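Mandelate racemase/muconate lactonizing enzyme (Polaromonas sp., PDB 2OG9) is an enolase-superfamily member, probably an isomerase that abstracts the proton next to a substrate carboxylate, as mandelate racemase does, though its true substrate remains uncertain. Local coordinates at residues M44-A52 against L63-A71; V18-P26 against G73-R81. All blocks are in the same frame, centred on the assembly; numbering follows the deposited sequence.

Contact 1: residues M44-A52 against L63-A71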
# COMPACT_ATOMS: atom_id res chain seq x y z
N MSE A 44 18.50 41.78 -1.67
CA MSE A 44 18.05 41.97 -0.30
C MSE A 44 19.09 42.73 0.51
O MSE A 44 20.24 42.30 0.61
CB MSE A 44 17.78 40.61 0.36
CG MSE A 44 17.32 40.70 1.80
SE MSE A 44 16.75 39.00 2.48
CE MSE A 44 18.42 38.35 3.18
N THR A 45 18.69 43.86 1.08
CA THR A 45 19.61 44.69 1.84
C THR A 45 19.31 44.77 3.34
O THR A 45 20.04 45.42 4.08
CB THR A 45 19.61 46.13 1.29
OG1 THR A 45 18.31 46.71 1.46
CG2 THR A 45 19.96 46.12 -0.20
N GLU A 46 18.24 44.11 3.77
CA GLU A 46 17.87 44.13 5.18
C GLU A 46 16.97 42.97 5.56
O GLU A 46 16.40 42.30 4.70
CB GLU A 46 17.17 45.45 5.51
CG GLU A 46 16.05 45.82 4.54
CD GLU A 46 15.30 47.06 4.98
OE1 GLU A 46 15.94 48.02 5.47
OE2 GLU A 46 14.06 47.09 4.82
N ILE A 47 16.84 42.74 6.87
CA ILE A 47 15.99 41.67 7.38
C ILE A 47 15.12 42.25 8.49
O ILE A 47 15.62 42.88 9.42
CB ILE A 47 16.83 40.49 7.95
CG1 ILE A 47 17.65 39.86 6.83
CG2 ILE A 47 15.90 39.45 8.57
CD1 ILE A 47 18.53 38.71 7.30
N ALA A 48 13.81 42.04 8.38
CA ALA A 48 12.88 42.54 9.39
C ALA A 48 12.80 41.57 10.55
O ALA A 48 12.45 40.41 10.37
CB ALA A 48 11.49 42.74 8.76
N ILE A 49 13.13 42.04 11.75
CA ILE A 49 13.09 41.18 12.93
C ILE A 49 11.96 41.60 13.85
O ILE A 49 11.81 42.78 14.15
CB ILE A 49 14.41 41.28 13.75
CG1 ILE A 49 15.63 41.06 12.84
CG2 ILE A 49 14.38 40.28 14.89
CD1 ILE A 49 15.76 39.66 12.28
N LEU A 50 11.14 40.64 14.28
CA LEU A 50 10.05 40.96 15.21
C LEU A 50 10.45 40.50 16.60
O LEU A 50 10.59 39.30 16.85
CB LEU A 50 8.75 40.25 14.80
CG LEU A 50 7.64 40.34 15.85
CD1 LEU A 50 7.20 41.79 16.00
CD2 LEU A 50 6.46 39.47 15.45
N PHE A 51 10.67 41.45 17.50
CA PHE A 51 11.04 41.11 18.87
C PHE A 51 9.81 41.14 19.77
O PHE A 51 8.95 42.01 19.64
CB PHE A 51 12.07 42.11 19.42
CG PHE A 51 13.46 41.92 18.88
CD1 PHE A 51 14.20 40.79 19.22
CD2 PHE A 51 14.03 42.87 18.03
CE1 PHE A 51 15.49 40.61 18.72
CE2 PHE A 51 15.32 42.70 17.53
CZ PHE A 51 16.05 41.56 17.88
N ALA A 52 9.74 40.17 20.67
CA ALA A 52 8.64 40.09 21.63
C ALA A 52 9.27 40.01 23.01
O ALA A 52 10.18 39.20 23.24
CB ALA A 52 7.78 38.87 21.37
N LEU A 63 12.49 36.95 26.20
CA LEU A 63 12.72 37.63 24.93
C LEU A 63 12.70 36.59 23.82
O LEU A 63 13.31 35.53 23.95
CB LEU A 63 14.08 38.34 24.94
CG LEU A 63 14.56 38.98 23.63
CD1 LEU A 63 13.62 40.10 23.21
CD2 LEU A 63 15.97 39.53 23.82
N GLY A 64 12.01 36.90 22.73
CA GLY A 64 11.94 35.99 21.61
C GLY A 64 11.87 36.78 20.32
O GLY A 64 11.77 38.01 20.35
N PHE A 65 11.92 36.09 19.18
CA PHE A 65 11.84 36.81 17.92
C PHE A 65 11.48 35.91 16.75
O PHE A 65 11.57 34.69 16.84
CB PHE A 65 13.17 37.53 17.64
CG PHE A 65 14.33 36.61 17.35
CD1 PHE A 65 14.59 36.19 16.05
CD2 PHE A 65 15.15 36.16 18.37
CE1 PHE A 65 15.66 35.34 15.77
CE2 PHE A 65 16.22 35.30 18.11
CZ PHE A 65 16.48 34.90 16.80
N SER A 66 11.03 36.54 15.67
CA SER A 66 10.72 35.85 14.43
C SER A 66 11.31 36.80 13.40
O SER A 66 11.87 37.84 13.78
CB SER A 66 9.21 35.67 14.24
OG SER A 66 8.52 36.90 14.24
N TYR A 67 11.22 36.48 12.12
CA TYR A 67 11.81 37.35 11.12
C TYR A 67 11.19 37.14 9.75
O TYR A 67 10.44 36.19 9.53
CB TYR A 67 13.31 37.07 11.03
CG TYR A 67 13.64 35.80 10.28
CD1 TYR A 67 13.87 35.81 8.91
CD2 TYR A 67 13.65 34.57 10.94
CE1 TYR A 67 14.11 34.64 8.20
CE2 TYR A 67 13.89 33.39 10.24
CZ TYR A 67 14.12 33.43 8.87
OH TYR A 67 14.34 32.27 8.17
N SER A 68 11.51 38.05 8.84
CA SER A 68 11.04 37.97 7.47
C SER A 68 12.16 38.45 6.57
O SER A 68 12.74 39.52 6.79
CB SER A 68 9.82 38.87 7.23
OG SER A 68 8.75 38.52 8.08
N LYS A 69 12.50 37.63 5.58
CA LYS A 69 13.50 37.99 4.59
C LYS A 69 12.61 38.38 3.42
O LYS A 69 11.88 37.54 2.89
CB LYS A 69 14.38 36.78 4.26
CG LYS A 69 15.40 36.46 5.34
CD LYS A 69 15.99 35.07 5.17
CE LYS A 69 17.50 35.11 5.02
NZ LYS A 69 18.13 33.76 5.01
N ARG A 70 12.67 39.64 3.04
CA ARG A 70 11.83 40.19 1.97
C ARG A 70 10.47 40.49 2.60
O ARG A 70 10.38 40.66 3.81
CB ARG A 70 11.72 39.22 0.79
CG ARG A 70 13.06 39.00 0.09
CD ARG A 70 12.95 38.16 -1.17
NE ARG A 70 14.27 37.85 -1.73
CZ ARG A 70 15.11 38.75 -2.23
NH1 ARG A 70 14.78 40.04 -2.25
NH2 ARG A 70 16.29 38.37 -2.69
N ALA A 71 9.41 40.54 1.80
CA ALA A 71 8.09 40.88 2.35
C ALA A 71 7.64 40.02 3.53
O ALA A 71 7.79 38.80 3.52
CB ALA A 71 7.04 40.84 1.24
O HOH W 1 13.95 41.84 3.88
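The carbonyl oxygen of Leu50 takes one hydrogen bond, from Ser66 N at 3.0 Å in the carbonyl plane, and a weaker CA-H...O contact from Phe65 CA, also at 3.0 Å. The return bond, Leu50 N to Ser66 O, is 2.9 Å long and fairly straight at 164°, although its donor stands above the carbonyl plane. Ala48 with Ser68 and Ala52 with Gly64 form matching pairs.

On their side of the sheet, Ser66 OG lies 3.4 Å from Leu50 CB. A first torsion of 58° sets this oxygen between the backbone N and the carbonyl carbon, and Gln76 of helix 73-83 bonds it, so a small hydroxyl suits a buried place beside leucine. The face that carries Ile49, Phe51 and Phe65 is mainly apolar. Ile49 CG2 covers one face of the Phe51 ring near its rim, while Ile49 CD1 crosses to Tyr67 CB, 3.8 Å away. Phe51 and Phe65 lie side by side, with Phe51 CD1 3.8 Å from Phe65 CB. Tyr67, on the same face, suits its place because its OH reaches past the apolar side chains to hydrogen-bond Asp288 and Arg291.

Where the strands part, a water accepts from Arg70 N and donates to Glu46 O. Met44, a selenomethionine, runs extended to SE, 3.7 Å from Lys69 CB, and the bend at its third torsion (90°) turns CE to 3.8 Å from Lys69 CE. Its CB rests over one face of the Arg70 guanidinium. This is a classic antiparallel beta hairpin, part of the meander that opens the N-terminal domain of enolase-superfamily enzymes.

Contact 2: residues V18-P26 against G73-R81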
# COMPACT_ATOMS: atom_id res chain seq x y z
N VAL A 18 3.54 43.04 27.78
CA VAL A 18 4.08 42.49 26.54
C VAL A 18 4.47 43.64 25.63
O VAL A 18 3.71 44.60 25.48
CB VAL A 18 3.04 41.62 25.79
CG1 VAL A 18 3.64 41.09 24.50
CG2 VAL A 18 2.59 40.46 26.67
N ARG A 19 5.65 43.56 25.03
CA ARG A 19 6.11 44.60 24.11
C ARG A 19 6.63 43.97 22.82
O ARG A 19 7.44 43.05 22.85
CB ARG A 19 7.21 45.46 24.73
CG ARG A 19 7.81 46.46 23.75
CD ARG A 19 8.65 47.54 24.44
NE ARG A 19 9.21 48.48 23.47
CZ ARG A 19 10.25 48.21 22.68
NH1 ARG A 19 10.86 47.03 22.76
NH2 ARG A 19 10.68 49.11 21.81
N ILE A 20 6.16 44.48 21.69
CA ILE A 20 6.62 43.98 20.40
C ILE A 20 7.30 45.10 19.65
O ILE A 20 6.87 46.25 19.69
CB ILE A 20 5.46 43.44 19.55
CG1 ILE A 20 4.35 44.48 19.48
CG2 ILE A 20 4.99 42.11 20.11
CD1 ILE A 20 3.25 44.13 18.52
N SER A 21 8.37 44.75 18.95
CA SER A 21 9.15 45.71 18.19
C SER A 21 9.47 45.14 16.82
O SER A 21 9.82 43.97 16.70
CB SER A 21 10.47 46.00 18.91
OG SER A 21 10.29 46.23 20.29
N SER A 22 9.37 45.98 15.79
CA SER A 22 9.71 45.57 14.43
C SER A 22 11.02 46.28 14.13
O SER A 22 11.05 47.48 13.87
CB SER A 22 8.62 46.00 13.44
OG SER A 22 8.90 45.47 12.15
N CYS A 23 12.10 45.52 14.17
CA CYS A 23 13.45 46.03 13.96
C CYS A 23 14.02 45.65 12.59
O CYS A 23 14.09 44.47 12.25
CB CYS A 23 14.34 45.50 15.08
SG CYS A 23 16.08 45.89 14.94
N TYR A 24 14.44 46.64 11.81
CA TYR A 24 15.00 46.36 10.50
C TYR A 24 16.52 46.33 10.51
O TYR A 24 17.18 47.37 10.58
CB TYR A 24 14.49 47.38 9.48
CG TYR A 24 13.05 47.12 9.10
CD1 TYR A 24 12.73 46.46 7.91
CD2 TYR A 24 12.01 47.48 9.95
CE1 TYR A 24 11.41 46.17 7.58
CE2 TYR A 24 10.68 47.18 9.64
CZ TYR A 24 10.40 46.53 8.45
OH TYR A 24 9.09 46.25 8.13
N LEU A 25 17.05 45.12 10.45
CA LEU A 25 18.48 44.86 10.45
C LEU A 25 19.11 45.13 9.09
O LEU A 25 18.81 44.43 8.12
CB LEU A 25 18.73 43.40 10.85
CG LEU A 25 20.17 42.87 10.77
CD1 LEU A 25 21.03 43.60 11.79
CD2 LEU A 25 20.17 41.37 11.04
N PRO A 26 19.97 46.15 9.00
CA PRO A 26 20.59 46.43 7.70
C PRO A 26 21.72 45.43 7.48
O PRO A 26 22.44 45.09 8.41
CB PRO A 26 21.10 47.86 7.88
CG PRO A 26 21.51 47.88 9.31
CD PRO A 26 20.37 47.14 10.01
N GLY A 73 7.72 41.50 7.19
CA GLY A 73 7.90 42.23 8.44
C GLY A 73 6.67 42.99 8.92
O GLY A 73 6.24 42.81 10.06
N PRO A 74 6.11 43.87 8.08
CA PRO A 74 4.92 44.63 8.46
C PRO A 74 3.73 43.75 8.87
O PRO A 74 3.04 44.03 9.85
CB PRO A 74 4.62 45.44 7.20
CG PRO A 74 5.99 45.73 6.68
CD PRO A 74 6.68 44.38 6.82
N GLY A 75 3.50 42.68 8.12
CA GLY A 75 2.40 41.79 8.42
C GLY A 75 2.56 41.09 9.75
O GLY A 75 1.60 40.96 10.51
N GLN A 76 3.77 40.62 10.05
CA GLN A 76 4.04 39.94 11.31
C GLN A 76 3.81 40.87 12.48
O GLN A 76 3.18 40.49 13.47
CB GLN A 76 5.48 39.43 11.37
CG GLN A 76 5.82 38.27 10.43
CD GLN A 76 7.21 37.71 10.71
OE1 GLN A 76 7.98 38.29 11.47
NE2 GLN A 76 7.53 36.58 10.09
N PHE A 77 4.31 42.09 12.38
CA PHE A 77 4.15 43.05 13.47
C PHE A 77 2.69 43.37 13.71
O PHE A 77 2.22 43.34 14.84
CB PHE A 77 4.89 44.36 13.17
CG PHE A 77 4.66 45.42 14.21
CD1 PHE A 77 5.32 45.38 15.43
CD2 PHE A 77 3.72 46.43 13.99
CE1 PHE A 77 5.06 46.32 16.43
CE2 PHE A 77 3.45 47.38 14.99
CZ PHE A 77 4.12 47.32 16.20
N ALA A 78 1.97 43.70 12.63
CA ALA A 78 0.56 44.05 12.72
C ALA A 78 -0.24 42.96 13.40
O ALA A 78 -1.08 43.25 14.25
CB ALA A 78 0.00 44.32 11.32
N HIS A 79 0.01 41.71 13.04
CA HIS A 79 -0.72 40.60 13.65
C HIS A 79 -0.31 40.43 15.12
O HIS A 79 -1.16 40.25 15.99
CB HIS A 79 -0.48 39.30 12.89
CG HIS A 79 -1.48 38.23 13.22
ND1 HIS A 79 -2.80 38.31 12.83
CD2 HIS A 79 -1.36 37.09 13.93
CE1 HIS A 79 -3.46 37.26 13.29
NE2 HIS A 79 -2.61 36.50 13.97
N ALA A 80 0.99 40.50 15.38
CA ALA A 80 1.49 40.37 16.74
C ALA A 80 0.83 41.41 17.65
O ALA A 80 0.43 41.11 18.77
CB ALA A 80 3.01 40.55 16.76
N ARG A 81 0.71 42.63 17.14
CA ARG A 81 0.10 43.72 17.91
C ARG A 81 -1.37 43.43 18.19
O ARG A 81 -1.86 43.69 19.28
CB ARG A 81 0.23 45.04 17.14
CG ARG A 81 -0.40 46.25 17.83
CD ARG A 81 -0.10 47.53 17.04
NE ARG A 81 -0.59 47.44 15.67
CZ ARG A 81 -0.26 48.28 14.70
NH1 ARG A 81 0.57 49.29 14.93
NH2 ARG A 81 -0.75 48.11 13.47
O HOH W 2 8.34 42.77 12.03
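Ile20 sends its side chain from the strand onto helix 73-81, and each branch finds its own neighbour. From CB, a first torsion of 51° places CG1 between the backbone N and the carbonyl carbon, which steers it toward the Phe77 ring: Ile20 CG1 is 3.6 Å from Phe77 CE1. The other branch, CG2, turns to the methyl of Ala80. At the tip, Ile20 CD1 presses on the helix backbone, 3.2 Å from Arg81 CA, a closely packed spot, with Phe77 CE1 3.5 Å from the same Ile20 CD1. A branched aliphatic chain thus fills the hollow between Phe77, Ala80 and Arg81, and alanine, having only a methyl, allows the close approach.

Phe77 reaches back to the strand because its CG is anti to the backbone N (chi1 175°). Its ring edge meets the carbonyl oxygen of Ile20 in plane, and Ser22 CB sits 3.9 Å from Phe77 CD1. With an alanine in place of Phe77, Ile20 and Ser22 would probably border a gap, and the isoleucine tip would be freer to turn.

Beyond the ring a water joins the two segments, bridging Ser22 OG and Gly73 O and donating to the latter at 2.9 Å; Gly73 O also accepts from Phe77 N in the first helical turn. Tyr24 packs across Pro74 at about a right angle, its OH 3.3 Å from Pro74 CD. Glycine suits position 73, since a CB there would crowd this hydroxyl. Pro74 also packs on Glu82 of the second subunit. Such packing of a helix along a sheet, here nearly antiparallel to the strand beneath, is characteristic of the alpha+beta N-terminal domain of the enolase superfamily.

Overall arrangement
Both contacts are buried parts of one small sheet-and-helix unit, their centres about 8 Å apart; contact 1 lies deeper, its centre about 12 Å from that of the chain, against about 18 Å for contact 2. Contact 1 pairs strands 46-56 and 61-69, whereas contact 2 lays helix 73-83, which follows strand 61-69, against strand 15-26. Because strands 15-26 and 46-56 are neighbours, Ile49 N and Phe51 N probably donate to Cys23 O and Ser21 O, joining the contacts. Each has one bridging water, but the hairpin adds six direct backbone bonds, while the strand-helix contact has none and depends mainly on apolar packing. Each also has an edge touching the second subunit.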